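Local coordinates for protein dTDP-4-dehydrorhamnose reductase (Bacillus anthracis, PDB 3SC6) that catalyses the NADP-dependent interconversion of dTDP-4-dehydrorhamnose and dTDP-L-rhamnose, a step of the rhamnose biosynthetic pathway, at residues A[204-209]-A[265-270]; A[7-12]-A[49-54]; A[162-167]-A[225-230]; A[20-25]-A[30-35]. One frame throughout, in Å; residues are numbered along the deposited sequence. Where two conformers were deposited one is given.

All four contacts lie in one chain built round a mostly parallel, Rossmann-type sheet. Contact 4 is nested inside the loop closed by contact 2, and both close before contacts 1 and 3 open. The segments of contacts 1 and 3 alternate along the chain. Contacts 2 and 4 are neighbours, with centres about 12 Å apart. Strands 6-11 and 30-35 lie side by side in the sheet, and Phe-35 also packs on Val-51. Contact 1 reaches the same sheet through strand 208-211, at the surface. Contact 3 joins two helices, its centre about 35 Å from that of contact 2. Contacts 2 and 4 belong to the nucleotide-binding part, where NADP touches Gly-12.

Contact 1: A[204-209]-A[265-270]; sequences TSLYGT and NGFLQM
Leu-206 and Phe-267 approach from opposite directions, and a leucine methyl comes obliquely onto the CZ and CE1 part of the ring. Leu-206 CD1 is 3.6 Å from Phe-267 CZ. The adjoining ring atom, Phe-267 CE1, is 3.7 Å from Leu-206 CD1. Leu-206 has CG anti to its carbonyl carbon (chi1 -56°), and CD1 continues the chain in extended form (chi2 174°). That puts this branch, and not CD2, at the ring. Asn-265 adds a second apolar touch: Asn-265 CB lies 4.0 Å from Leu-206 CD1, so one methyl serves both neighbours.

Leu-206 is the centre of an inverse gamma turn. A weak bond of 2.8 Å from Tyr-207 N to Ser-205 O accompanies it. The turn ends the link between helix 191-202 and strand 208-211 of the Rossmann-type sheet. Gly-208 then pairs by backbone hydrogen bonds with strand 148-157. Asn-265 follows helix 260-264, and its segment leads on to helix 273-283.

Tyr-207 points the other way. Ser-205 O lies 3.2 Å above the plane of the Tyr-207 ring, offset toward its rim, and the ring also meets Phe-149. The carbonyl of Leu-206 is bonded to Tyr-210 OH. Phe-267 also packs on Lys-200 and Leu-201 of helix 191-202.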
loop_
_atom_site.group_PDB
_atom_site.type_symbol
_atom_site.label_atom_id
_atom_site.label_comp_id
_atom_site.label_asym_id
_atom_site.label_seq_id
_atom_site.Cartn_x
_atom_site.Cartn_y
_atom_site.Cartn_z
ATOM N N THR A 204 -4.223 19.306 -0.576
ATOM C CA THR A 204 -4.203 20.045 0.679
ATOM C C THR A 204 -2.830 19.955 1.322
ATOM O O THR A 204 -1.909 19.361 0.763
ATOM C CB THR A 204 -5.221 19.468 1.674
ATOM O OG1 THR A 204 -4.867 18.116 1.999
ATOM C CG2 THR A 204 -6.620 19.507 1.088
ATOM N N SER A 205 -2.700 20.558 2.500
ATOM C CA SER A 205 -1.442 20.545 3.240
ATOM C C SER A 205 -1.675 20.012 4.652
ATOM O O SER A 205 -0.965 20.371 5.588
ATOM C CB SER A 205 -0.824 21.940 3.283
ATOM O OG SER A 205 -1.699 22.865 3.896
ATOM N N LEU A 206 -2.681 19.149 4.788
ATOM C CA LEU A 206 -3.038 18.538 6.068
ATOM C C LEU A 206 -2.041 17.401 6.261
ATOM O O LEU A 206 -2.418 16.233 6.276
ATOM C CB LEU A 206 -4.458 17.962 5.970
ATOM C CG LEU A 206 -5.583 18.923 5.548
ATOM C CD1 LEU A 206 -6.888 18.186 5.348
ATOM C CD2 LEU A 206 -5.760 20.067 6.530
ATOM N N TYR A 207 -0.772 17.748 6.438
ATOM C CA TYR A 207 0.279 16.744 6.593
ATOM C C TYR A 207 0.106 15.883 7.836
ATOM O O TYR A 207 -0.547 16.276 8.789
ATOM C CB TYR A 207 1.656 17.404 6.636
ATOM C CG TYR A 207 1.891 18.406 5.524
ATOM C CD1 TYR A 207 1.996 18.005 4.205
ATOM C CD2 TYR A 207 2.126 19.737 5.819
ATOM C CE1 TYR A 207 2.225 18.922 3.199
ATOM C CE2 TYR A 207 2.377 20.655 4.824
ATOM C CZ TYR A 207 2.423 20.245 3.517
ATOM O OH TYR A 207 2.674 21.164 2.525
ATOM N N GLY A 208 0.705 14.698 7.810
ATOM C CA GLY A 208 0.624 13.782 8.931
ATOM C C GLY A 208 0.593 12.338 8.496
ATOM O O GLY A 208 0.906 12.021 7.351
ATOM N N THR A 209 0.206 11.466 9.427
ATOM C CA THR A 209 0.121 10.038 9.180
ATOM C C THR A 209 -1.354 9.668 9.047
ATOM O O THR A 209 -2.158 10.054 9.882
ATOM C CB THR A 209 0.748 9.236 10.343
ATOM O OG1 THR A 209 2.109 9.644 10.537
ATOM C CG2 THR A 209 0.700 7.757 10.058
ATOM N N ASN A 265 -10.049 14.979 9.820
ATOM C CA ASN A 265 -9.713 16.000 8.828
ATOM C C ASN A 265 -10.829 16.250 7.815
ATOM O O ASN A 265 -10.576 16.696 6.700
ATOM C CB ASN A 265 -8.409 15.658 8.107
ATOM C CG ASN A 265 -7.226 15.607 9.041
ATOM O OD1 ASN A 265 -7.366 15.763 10.243
ATOM N ND2 ASN A 265 -6.051 15.388 8.487
ATOM N N GLY A 266 -12.063 15.946 8.204
ATOM C CA GLY A 266 -13.221 16.156 7.340
ATOM C C GLY A 266 -13.413 15.243 6.143
ATOM O O GLY A 266 -14.427 15.351 5.452
ATOM N N PHE A 267 -12.468 14.349 5.877
ATOM C CA PHE A 267 -12.609 13.448 4.736
ATOM C C PHE A 267 -13.692 12.417 5.020
ATOM O O PHE A 267 -13.925 12.060 6.176
ATOM C CB PHE A 267 -11.307 12.701 4.441
ATOM C CG PHE A 267 -10.139 13.590 4.128
ATOM C CD1 PHE A 267 -9.224 13.922 5.110
ATOM C CD2 PHE A 267 -9.957 14.092 2.853
ATOM C CE1 PHE A 267 -8.143 14.729 4.823
ATOM C CE2 PHE A 267 -8.882 14.904 2.561
ATOM C CZ PHE A 267 -7.973 15.224 3.548
ATOM N N LEU A 268 -14.357 11.943 3.967
ATOM C CA LEU A 268 -15.403 10.941 4.126
ATOM C C LEU A 268 -14.763 9.567 4.285
ATOM O O LEU A 268 -13.603 9.363 3.916
ATOM C CB LEU A 268 -16.376 10.939 2.942
ATOM C CG LEU A 268 -17.189 12.213 2.700
ATOM C CD1 LEU A 268 -18.053 12.046 1.458
ATOM C CD2 LEU A 268 -18.051 12.550 3.914
ATOM N N GLN A 269 -15.524 8.626 4.832
ATOM C CA GLN A 269 -15.029 7.274 5.042
ATOM C C GLN A 269 -14.855 6.509 3.740
ATOM O O GLN A 269 -15.574 6.734 2.768
ATOM C CB GLN A 269 -15.972 6.490 5.964
ATOM C CG GLN A 269 -16.123 7.085 7.359
ATOM C CD GLN A 269 -17.057 6.276 8.247
ATOM O OE1 GLN A 269 -17.603 5.251 7.831
ATOM N NE2 GLN A 269 -17.246 6.739 9.481
ATOM N N MET A 270 -13.878 5.610 3.741
ATOM C CA MET A 270 -13.576 4.777 2.592
ATOM C C MET A 270 -14.714 3.789 2.405
ATOM O O MET A 270 -15.464 3.519 3.347
ATOM C CB MET A 270 -12.297 3.976 2.863
ATOM C CG MET A 270 -11.027 4.790 3.032
ATOM S SD MET A 270 -10.496 5.590 1.513
ATOM C CE MET A 270 -10.186 4.162 0.476
#

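Contact 2: A[7-12]-A[49-54]; sequences RVIITG and QQVVQE
This is a buried apolar contact between an inner strand and a covering helix of the Rossmann-type fold. Strand 6-11 belongs to the mostly parallel sheet, and helix 45-55 packs on it. One residue of the strand does the touching. Ile-9 reaches over with its CD1 methyl, and Ile-9 CD1 lies 4.4 Å from Val-51 CG1. Ile-9 CD1 is also 4.5 Å from Val-52 CG2, so it meets two successive residues of the helix. The CG1 branch of Ile-9 is fully extended (chi2 -177°), which carries CD1 to the helix. Phe-35 of the adjacent strand packs on both Ile-9 and Val-51. Pro-57 touches Ile-9 and Val-52, and helix 76-97 covers Val-52 with Ala-93 and Val-97. Just past the end of the strand, Gly-12 touches the bound NADP. No hydrogen bond crosses between strand and helix here. The contact therefore rests on non-directional van der Waals packing within a shared hydrophobic layer.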
loop_
_atom_site.group_PDB
_atom_site.type_symbol
_atom_site.label_atom_id
_atom_site.label_comp_id
_atom_site.label_asym_id
_atom_site.label_seq_id
_atom_site.Cartn_x
_atom_site.Cartn_y
_atom_site.Cartn_z
ATOM N N ARG A 7 3.349 19.516 -11.065
ATOM C CA ARG A 7 4.148 18.381 -11.517
ATOM C C ARG A 7 4.186 17.324 -10.432
ATOM O O ARG A 7 4.421 17.653 -9.273
ATOM C CB ARG A 7 5.547 18.928 -11.649
ATOM C CG ARG A 7 5.550 20.206 -12.422
ATOM C CD ARG A 7 6.796 20.967 -12.147
ATOM N NE ARG A 7 6.618 22.324 -12.615
ATOM C CZ ARG A 7 7.413 23.329 -12.292
ATOM N NH1 ARG A 7 7.149 24.546 -12.756
ATOM N NH2 ARG A 7 8.442 23.131 -11.472
ATOM N N VAL A 8 3.996 16.059 -10.799
ATOM C CA VAL A 8 4.017 14.985 -9.816
ATOM C C VAL A 8 4.909 13.840 -10.260
ATOM O O VAL A 8 4.812 13.376 -11.389
ATOM C CB VAL A 8 2.601 14.407 -9.569
ATOM C CG1 VAL A 8 1.662 15.491 -9.091
ATOM C CG2 VAL A 8 2.052 13.787 -10.825
ATOM N N ILE A 9 5.795 13.405 -9.373
ATOM C CA ILE A 9 6.695 12.296 -9.664
ATOM C C ILE A 9 6.206 11.060 -8.926
ATOM O O ILE A 9 5.785 11.148 -7.775
ATOM C CB ILE A 9 8.153 12.581 -9.243
ATOM C CG1 ILE A 9 8.751 13.690 -10.109
ATOM C CG2 ILE A 9 9.014 11.342 -9.414
ATOM C CD1 ILE A 9 10.214 13.989 -9.796
ATOM N N ILE A 10 6.245 9.913 -9.604
ATOM C CA ILE A 10 5.816 8.646 -9.015
ATOM C C ILE A 10 6.969 7.647 -9.057
ATOM O O ILE A 10 7.439 7.281 -10.130
ATOM C CB ILE A 10 4.614 8.040 -9.756
ATOM C CG1 ILE A 10 3.431 9.008 -9.731
ATOM C CG2 ILE A 10 4.214 6.733 -9.117
ATOM C CD1 ILE A 10 2.195 8.481 -10.429
ATOM N N THR A 11 7.432 7.224 -7.886
ATOM C CA THR A 11 8.527 6.264 -7.804
ATOM C C THR A 11 7.938 4.851 -7.744
ATOM O O THR A 11 7.026 4.587 -6.967
ATOM C CB THR A 11 9.414 6.523 -6.575
ATOM O OG1 THR A 11 8.639 6.379 -5.379
ATOM C CG2 THR A 11 10.004 7.925 -6.629
ATOM N N GLY A 12 8.467 3.945 -8.561
ATOM C CA GLY A 12 7.974 2.564 -8.606
ATOM C C GLY A 12 6.683 2.526 -9.414
ATOM O O GLY A 12 5.697 1.909 -9.007
ATOM N N GLN A 49 18.507 12.906 -6.625
ATOM C CA GLN A 49 18.619 14.360 -6.643
ATOM C C GLN A 49 18.598 14.913 -8.072
ATOM O O GLN A 49 17.897 15.881 -8.350
ATOM C CB GLN A 49 19.848 14.831 -5.850
ATOM C CG GLN A 49 19.727 14.554 -4.340
ATOM C CD GLN A 49 20.948 14.986 -3.532
ATOM O OE1 GLN A 49 22.062 15.076 -4.053
ATOM N NE2 GLN A 49 20.745 15.201 -2.234
ATOM N N GLN A 50 19.332 14.285 -8.983
ATOM C CA GLN A 50 19.359 14.746 -10.368
ATOM C C GLN A 50 17.959 14.846 -10.963
ATOM O O GLN A 50 17.586 15.866 -11.531
ATOM C CB GLN A 50 20.163 13.787 -11.236
ATOM C CG GLN A 50 20.213 14.199 -12.702
ATOM C CD GLN A 50 20.963 13.208 -13.566
ATOM O OE1 GLN A 50 21.161 13.439 -14.761
ATOM N NE2 GLN A 50 21.385 12.094 -12.970
ATOM N N VAL A 51 17.192 13.771 -10.838
ATOM C CA VAL A 51 15.840 13.732 -11.372
ATOM C C VAL A 51 14.902 14.724 -10.690
ATOM O O VAL A 51 14.142 15.424 -11.361
ATOM C CB VAL A 51 15.241 12.318 -11.266
ATOM C CG1 VAL A 51 13.811 12.310 -11.780
ATOM C CG2 VAL A 51 16.091 11.322 -12.041
ATOM N N VAL A 52 14.956 14.788 -9.364
ATOM C CA VAL A 52 14.097 15.702 -8.621
ATOM C C VAL A 52 14.469 17.166 -8.883
ATOM O O VAL A 52 13.601 18.032 -8.856
ATOM C CB VAL A 52 14.101 15.399 -7.110
ATOM C CG1 VAL A 52 13.243 16.403 -6.363
ATOM C CG2 VAL A 52 13.594 13.987 -6.856
ATOM N N GLN A 53 15.749 17.442 -9.126
ATOM C CA GLN A 53 16.194 18.817 -9.403
ATOM C C GLN A 53 15.693 19.283 -10.759
ATOM O O GLN A 53 15.104 20.350 -10.881
ATOM C CB GLN A 53 17.726 18.929 -9.396
ATOM C CG GLN A 53 18.434 18.709 -8.059
ATOM C CD GLN A 53 18.102 19.766 -7.022
ATOM O OE1 GLN A 53 17.266 20.641 -7.249
ATOM N NE2 GLN A 53 18.768 19.691 -5.874
ATOM N N GLU A 54 15.945 18.465 -11.775
ATOM C CA GLU A 54 15.542 18.765 -13.144
ATOM C C GLU A 54 14.041 19.007 -13.286
ATOM O O GLU A 54 13.622 20.066 -13.744
ATOM C CB GLU A 54 15.986 17.628 -14.068
ATOM C CG GLU A 54 15.620 17.820 -15.530
ATOM C CD GLU A 54 16.109 16.680 -16.410
ATOM O OE1 GLU A 54 16.803 15.776 -15.895
ATOM O OE2 GLU A 54 15.809 16.696 -17.623
#

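Contact 3: A[162-167]-A[225-230]; sequences NNFVKT and KKIFSY
Ile-227 points its CD1 methyl at helix 164-172 and meets two successive side chains. Ile-227 CD1 is 3.8 Å from Val-165 CG2 and 3.9 Å from Phe-164 CE2, reaching the ring obliquely. The other branch, Ile-227 CG2, lies 4.0 Å from Val-165 CG1, so two branched side chains touch at two places. Phe-164 swings its ring over to Ile-227 with CG anti to the backbone N (chi1 -177°), and Trp-220 meets the same ring. Helix 273-283 adds Phe-280 against Val-165 and Leu-277 against Ile-227. Further out, Asn-163 caps the first turn of helix 164-172. Asn-163 OD1 accepts from Lys-166 N at 2.7 Å, in a nearly straight bond (N-H...O 165°). Asn-163 O takes two donors, Thr-167 N and, at 3.0 Å, Thr-167 OG1. These bonds hold the first turn, which carries Phe-164 and Val-165. Between 162-167 and 225-230 no hydrogen bond crosses, and the touching atoms are all carbon.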
loop_
_atom_site.group_PDB
_atom_site.type_symbol
_atom_site.label_atom_id
_atom_site.label_comp_id
_atom_site.label_asym_id
_atom_site.label_seq_id
_atom_site.Cartn_x
_atom_site.Cartn_y
_atom_site.Cartn_z
ATOM N N ASN A 162 -0.008 -9.387 -10.386
ATOM C CA ASN A 162 -0.670 -10.509 -9.743
ATOM C C ASN A 162 -1.160 -10.087 -8.371
ATOM O O ASN A 162 -0.568 -9.221 -7.735
ATOM C CB ASN A 162 0.279 -11.703 -9.597
ATOM C CG ASN A 162 0.774 -12.228 -10.932
ATOM O OD1 ASN A 162 0.382 -11.740 -11.994
ATOM N ND2 ASN A 162 1.637 -13.235 -10.885
ATOM N N ASN A 163 -2.252 -10.693 -7.927
ATOM C CA ASN A 163 -2.821 -10.390 -6.626
ATOM C C ASN A 163 -3.713 -11.547 -6.190
ATOM O O ASN A 163 -3.956 -12.477 -6.963
ATOM C CB ASN A 163 -3.568 -9.051 -6.649
ATOM C CG ASN A 163 -4.724 -9.036 -7.625
ATOM O OD1 ASN A 163 -5.217 -10.080 -8.041
ATOM N ND2 ASN A 163 -5.192 -7.844 -7.963
ATOM N N PHE A 164 -4.197 -11.494 -4.957
ATOM C CA PHE A 164 -5.049 -12.555 -4.431
ATOM C C PHE A 164 -6.370 -12.702 -5.185
ATOM O O PHE A 164 -6.879 -13.804 -5.308
ATOM C CB PHE A 164 -5.307 -12.328 -2.941
ATOM C CG PHE A 164 -6.125 -13.411 -2.287
ATOM C CD1 PHE A 164 -5.506 -14.521 -1.734
ATOM C CD2 PHE A 164 -7.506 -13.309 -2.204
ATOM C CE1 PHE A 164 -6.250 -15.513 -1.123
ATOM C CE2 PHE A 164 -8.256 -14.299 -1.593
ATOM C CZ PHE A 164 -7.628 -15.400 -1.051
ATOM N N VAL A 165 -6.927 -11.613 -5.696
ATOM C CA VAL A 165 -8.192 -11.717 -6.421
ATOM C C VAL A 165 -8.014 -12.428 -7.768
ATOM O O VAL A 165 -8.821 -13.288 -8.123
ATOM C CB VAL A 165 -8.859 -10.355 -6.619
ATOM C CG1 VAL A 165 -10.136 -10.508 -7.426
ATOM C CG2 VAL A 165 -9.158 -9.722 -5.274
ATOM N N LYS A 166 -6.968 -12.071 -8.514
ATOM C CA LYS A 166 -6.712 -12.705 -9.814
ATOM C C LYS A 166 -6.358 -14.185 -9.647
ATOM O O LYS A 166 -6.699 -15.001 -10.496
ATOM C CB LYS A 166 -5.577 -12.009 -10.573
ATOM C CG LYS A 166 -5.818 -10.558 -10.977
ATOM C CD LYS A 166 -4.576 -10.016 -11.701
ATOM C CE LYS A 166 -4.726 -8.570 -12.135
ATOM N NZ LYS A 166 -5.846 -8.387 -13.082
ATOM N N THR A 167 -5.664 -14.519 -8.561
ATOM C CA THR A 167 -5.269 -15.903 -8.298
ATOM C C THR A 167 -6.481 -16.813 -8.076
ATOM O O THR A 167 -6.532 -17.915 -8.620
ATOM C CB THR A 167 -4.299 -16.008 -7.095
ATOM O OG1 THR A 167 -3.097 -15.281 -7.382
ATOM C CG2 THR A 167 -3.935 -17.453 -6.818
ATOM N N LYS A 225 -14.474 -16.506 -0.524
ATOM C CA LYS A 225 -15.867 -16.850 -0.831
ATOM C C LYS A 225 -16.575 -15.758 -1.599
ATOM O O LYS A 225 -17.179 -16.010 -2.642
ATOM C CB LYS A 225 -16.701 -17.112 0.430
ATOM C CG LYS A 225 -16.340 -18.316 1.268
ATOM C CD LYS A 225 -17.317 -18.402 2.448
ATOM C CE LYS A 225 -17.078 -19.612 3.325
ATOM N NZ LYS A 225 -17.259 -20.895 2.597
ATOM N N LYS A 226 -16.503 -14.540 -1.078
ATOM C CA LYS A 226 -17.162 -13.421 -1.723
ATOM C C LYS A 226 -16.582 -13.068 -3.104
ATOM O O LYS A 226 -17.261 -12.434 -3.912
ATOM C CB LYS A 226 -17.279 -12.231 -0.765
ATOM C CG LYS A 226 -18.024 -11.044 -1.347
ATOM C CD LYS A 226 -18.361 -10.000 -0.293
ATOM C CE LYS A 226 -19.326 -10.573 0.763
ATOM N NZ LYS A 226 -19.698 -9.575 1.804
ATOM N N ILE A 227 -15.346 -13.478 -3.381
ATOM C CA ILE A 227 -14.762 -13.201 -4.689
ATOM C C ILE A 227 -15.503 -14.084 -5.689
ATOM O O ILE A 227 -15.843 -13.644 -6.788
ATOM C CB ILE A 227 -13.246 -13.480 -4.755
ATOM C CG1 ILE A 227 -12.489 -12.498 -3.861
ATOM C CG2 ILE A 227 -12.737 -13.300 -6.175
ATOM C CD1 ILE A 227 -10.987 -12.690 -3.870
ATOM N N PHE A 228 -15.772 -15.328 -5.287
ATOM C CA PHE A 228 -16.482 -16.266 -6.150
ATOM C C PHE A 228 -17.956 -15.900 -6.212
ATOM O O PHE A 228 -18.638 -16.230 -7.176
ATOM C CB PHE A 228 -16.325 -17.714 -5.678
ATOM C CG PHE A 228 -14.899 -18.175 -5.601
ATOM C CD1 PHE A 228 -14.042 -17.982 -6.664
ATOM C CD2 PHE A 228 -14.437 -18.860 -4.494
ATOM C CE1 PHE A 228 -12.730 -18.407 -6.604
ATOM C CE2 PHE A 228 -13.128 -19.302 -4.433
ATOM C CZ PHE A 228 -12.274 -19.074 -5.492
ATOM N N SER A 229 -18.446 -15.229 -5.174
ATOM C CA SER A 229 -19.839 -14.816 -5.128
ATOM C C SER A 229 -20.088 -13.840 -6.276
ATOM O O SER A 229 -21.031 -14.018 -7.048
ATOM C CB SER A 229 -20.171 -14.166 -3.785
ATOM O OG SER A 229 -21.530 -13.769 -3.735
ATOM N N TYR A 230 -19.245 -12.809 -6.388
ATOM C CA TYR A 230 -19.394 -11.827 -7.469
ATOM C C TYR A 230 -18.957 -12.413 -8.805
ATOM O O TYR A 230 -19.492 -12.047 -9.850
ATOM C CB TYR A 230 -18.633 -10.522 -7.205
ATOM C CG TYR A 230 -19.134 -9.711 -6.029
ATOM C CD1 TYR A 230 -20.254 -8.897 -6.157
ATOM C CD2 TYR A 230 -18.446 -9.687 -4.825
ATOM C CE1 TYR A 230 -20.711 -8.137 -5.100
ATOM C CE2 TYR A 230 -18.894 -8.918 -3.762
ATOM C CZ TYR A 230 -20.025 -8.147 -3.906
ATOM O OH TYR A 230 -20.469 -7.383 -2.852
#

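Contact 4: A[20-25]-A[30-35]; sequences QLQEEL and YDIYPF
Gln-22 leans over Pro-34 at the edge of this contact, its extended chain crossing the proline at about a right angle. From CB the chain leaves with CG anti to the backbone N (chi1 176°), which takes it toward strand 30-35. Gln-22 CG is the first atom to meet the strand, 4.2 Å from Ile-32 CG2. Gln-22 CD comes next, 3.7 Å from Pro-34 CG. At the tip the amide lies against the CB-CG part of the proline. Gln-22 OE1 is 3.8 Å from Pro-34 CB, while Gln-22 NE2 is 3.5 Å from Pro-34 CG. These are packing contacts, with no hydrogen bond between the segments.

Helix 16-24 and strand 30-35 are the last two elements of the beta-alpha-beta unit that strand 6-11 begins, the hallmark of the Rossmann fold. The helix lies against the strand that follows it, after a short connection. Ile-32 fills the middle. Ile-32 CD1 rests 3.6 Å from Leu-25 CB, just where the helix ends. The same methyl also faces the backbone carbonyl oxygens of Gln-22 and Leu-25. Ile-32 touches Val-8 of strand 6-11, and Leu-25 touches Ile-61.

On another side of the helix, Gln-20 NE2 donates to Glu-24 OE2 at 2.9 Å. The acceptor lies near the amide plane, but the bond leaves the carboxylate plane by 34°. Glu-24 OE1 is bonded to Asn-195, and Gln-20 OE1 to Lys-159 N.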
loop_
_atom_site.group_PDB
_atom_site.type_symbol
_atom_site.label_atom_id
_atom_site.label_comp_id
_atom_site.label_asym_id
_atom_site.label_seq_id
_atom_site.Cartn_x
_atom_site.Cartn_y
_atom_site.Cartn_z
ATOM N N GLN A 20 -1.316 1.853 -11.801
ATOM C CA GLN A 20 -2.713 2.298 -11.816
ATOM C C GLN A 20 -2.918 3.747 -11.349
ATOM O O GLN A 20 -3.870 4.400 -11.767
ATOM C CB GLN A 20 -3.571 1.318 -11.011
ATOM C CG GLN A 20 -5.059 1.633 -10.987
ATOM C CD GLN A 20 -5.862 0.562 -10.269
ATOM O OE1 GLN A 20 -5.320 -0.464 -9.855
ATOM N NE2 GLN A 20 -7.165 0.783 -10.142
ATOM N N LEU A 21 -2.036 4.239 -10.487
ATOM C CA LEU A 21 -2.130 5.612 -9.989
ATOM C C LEU A 21 -1.849 6.557 -11.149
ATOM O O LEU A 21 -2.513 7.578 -11.320
ATOM C CB LEU A 21 -1.120 5.845 -8.865
ATOM C CG LEU A 21 -1.080 7.247 -8.256
ATOM C CD1 LEU A 21 -2.443 7.650 -7.706
ATOM C CD2 LEU A 21 -0.016 7.311 -7.169
ATOM N N GLN A 22 -0.847 6.192 -11.939
ATOM C CA GLN A 22 -0.427 6.946 -13.110
ATOM C C GLN A 22 -1.588 7.216 -14.075
ATOM O O GLN A 22 -1.606 8.235 -14.762
ATOM C CB GLN A 22 0.654 6.142 -13.832
ATOM C CG GLN A 22 1.151 6.722 -15.140
ATOM C CD GLN A 22 2.194 5.827 -15.792
ATOM O OE1 GLN A 22 2.651 4.849 -15.194
ATOM N NE2 GLN A 22 2.578 6.159 -17.022
ATOM N N GLU A 23 -2.547 6.298 -14.123
ATOM C CA GLU A 23 -3.704 6.431 -15.006
ATOM C C GLU A 23 -4.887 7.151 -14.376
ATOM O O GLU A 23 -5.734 7.681 -15.087
ATOM C CB GLU A 23 -4.194 5.043 -15.423
ATOM C CG GLU A 23 -3.184 4.199 -16.176
ATOM C CD GLU A 23 -3.729 2.824 -16.525
ATOM O OE1 GLU A 23 -4.879 2.524 -16.134
ATOM O OE2 GLU A 23 -3.006 2.039 -17.178
ATOM N N GLU A 24 -4.952 7.167 -13.049
ATOM C CA GLU A 24 -6.066 7.814 -12.354
ATOM C C GLU A 24 -5.880 9.290 -11.971
ATOM O O GLU A 24 -6.836 9.940 -11.546
ATOM C CB GLU A 24 -6.493 6.957 -11.163
ATOM C CG GLU A 24 -6.965 5.571 -11.614
ATOM C CD GLU A 24 -7.399 4.677 -10.476
ATOM O OE1 GLU A 24 -7.339 5.120 -9.307
ATOM O OE2 GLU A 24 -7.806 3.528 -10.758
ATOM N N LEU A 25 -4.666 9.817 -12.104
ATOM C CA LEU A 25 -4.427 11.224 -11.785
ATOM C C LEU A 25 -4.821 12.000 -13.035
ATOM O O LEU A 25 -4.350 11.694 -14.130
ATOM C CB LEU A 25 -2.969 11.492 -11.421
ATOM C CG LEU A 25 -2.450 10.798 -10.167
ATOM C CD1 LEU A 25 -0.973 11.103 -9.970
ATOM C CD2 LEU A 25 -3.257 11.231 -8.950
ATOM N N TYR A 30 -2.175 17.868 -13.747
ATOM C CA TYR A 30 -0.798 17.570 -13.378
ATOM C C TYR A 30 0.028 16.997 -14.525
ATOM O O TYR A 30 -0.509 16.366 -15.432
ATOM C CB TYR A 30 -0.765 16.489 -12.290
ATOM C CG TYR A 30 -1.456 16.801 -10.987
ATOM C CD1 TYR A 30 -0.780 17.449 -9.969
ATOM C CD2 TYR A 30 -2.759 16.387 -10.749
ATOM C CE1 TYR A 30 -1.395 17.718 -8.762
ATOM C CE2 TYR A 30 -3.383 16.650 -9.540
ATOM C CZ TYR A 30 -2.693 17.317 -8.551
ATOM O OH TYR A 30 -3.290 17.590 -7.344
ATOM N N ASP A 31 1.339 17.228 -14.472
ATOM C CA ASP A 31 2.270 16.702 -15.469
ATOM C C ASP A 31 2.786 15.475 -14.748
ATOM O O ASP A 31 3.598 15.587 -13.831
ATOM C CB ASP A 31 3.426 17.654 -15.785
ATOM C CG ASP A 31 2.976 18.921 -16.470
ATOM O OD1 ASP A 31 1.779 19.032 -16.792
ATOM O OD2 ASP A 31 3.835 19.796 -16.717
ATOM N N ILE A 32 2.303 14.306 -15.149
ATOM C CA ILE A 32 2.705 13.057 -14.511
ATOM C C ILE A 32 4.034 12.511 -15.018
ATOM O O ILE A 32 4.163 12.167 -16.190
ATOM C CB ILE A 32 1.622 11.984 -14.702
ATOM C CG1 ILE A 32 0.262 12.508 -14.207
ATOM C CG2 ILE A 32 2.026 10.704 -13.986
ATOM C CD1 ILE A 32 -0.882 11.537 -14.391
ATOM N N TYR A 33 5.014 12.429 -14.119
ATOM C CA TYR A 33 6.340 11.920 -14.454
ATOM C C TYR A 33 6.614 10.605 -13.739
ATOM O O TYR A 33 7.183 10.599 -12.652
ATOM C CB TYR A 33 7.424 12.919 -14.063
ATOM C CG TYR A 33 7.340 14.247 -14.765
ATOM C CD1 TYR A 33 8.013 14.463 -15.961
ATOM C CD2 TYR A 33 6.604 15.292 -14.228
ATOM C CE1 TYR A 33 7.948 15.679 -16.606
ATOM C CE2 TYR A 33 6.531 16.511 -14.867
ATOM C CZ TYR A 33 7.205 16.699 -16.055
ATOM O OH TYR A 33 7.133 17.912 -16.694
ATOM N N PRO A 34 6.207 9.483 -14.345
ATOM C CA PRO A 34 6.436 8.182 -13.733
ATOM C C PRO A 34 7.843 7.670 -14.009
ATOM O O PRO A 34 8.392 7.928 -15.077
ATOM C CB PRO A 34 5.419 7.293 -14.444
ATOM C CG PRO A 34 5.315 7.884 -15.798
ATOM C CD PRO A 34 5.461 9.368 -15.611
ATOM N N PHE A 35 8.418 6.959 -13.046
ATOM C CA PHE A 35 9.762 6.400 -13.183
ATOM C C PHE A 35 9.844 4.974 -12.684
ATOM O O PHE A 35 9.355 4.647 -11.608
ATOM C CB PHE A 35 10.809 7.237 -12.446
ATOM C CG PHE A 35 11.045 8.584 -13.042
ATOM C CD1 PHE A 35 12.047 8.758 -13.983
ATOM C CD2 PHE A 35 10.282 9.674 -12.670
ATOM C CE1 PHE A 35 12.285 9.996 -14.540
ATOM C CE2 PHE A 35 10.512 10.915 -13.227
ATOM C CZ PHE A 35 11.517 11.076 -14.164
#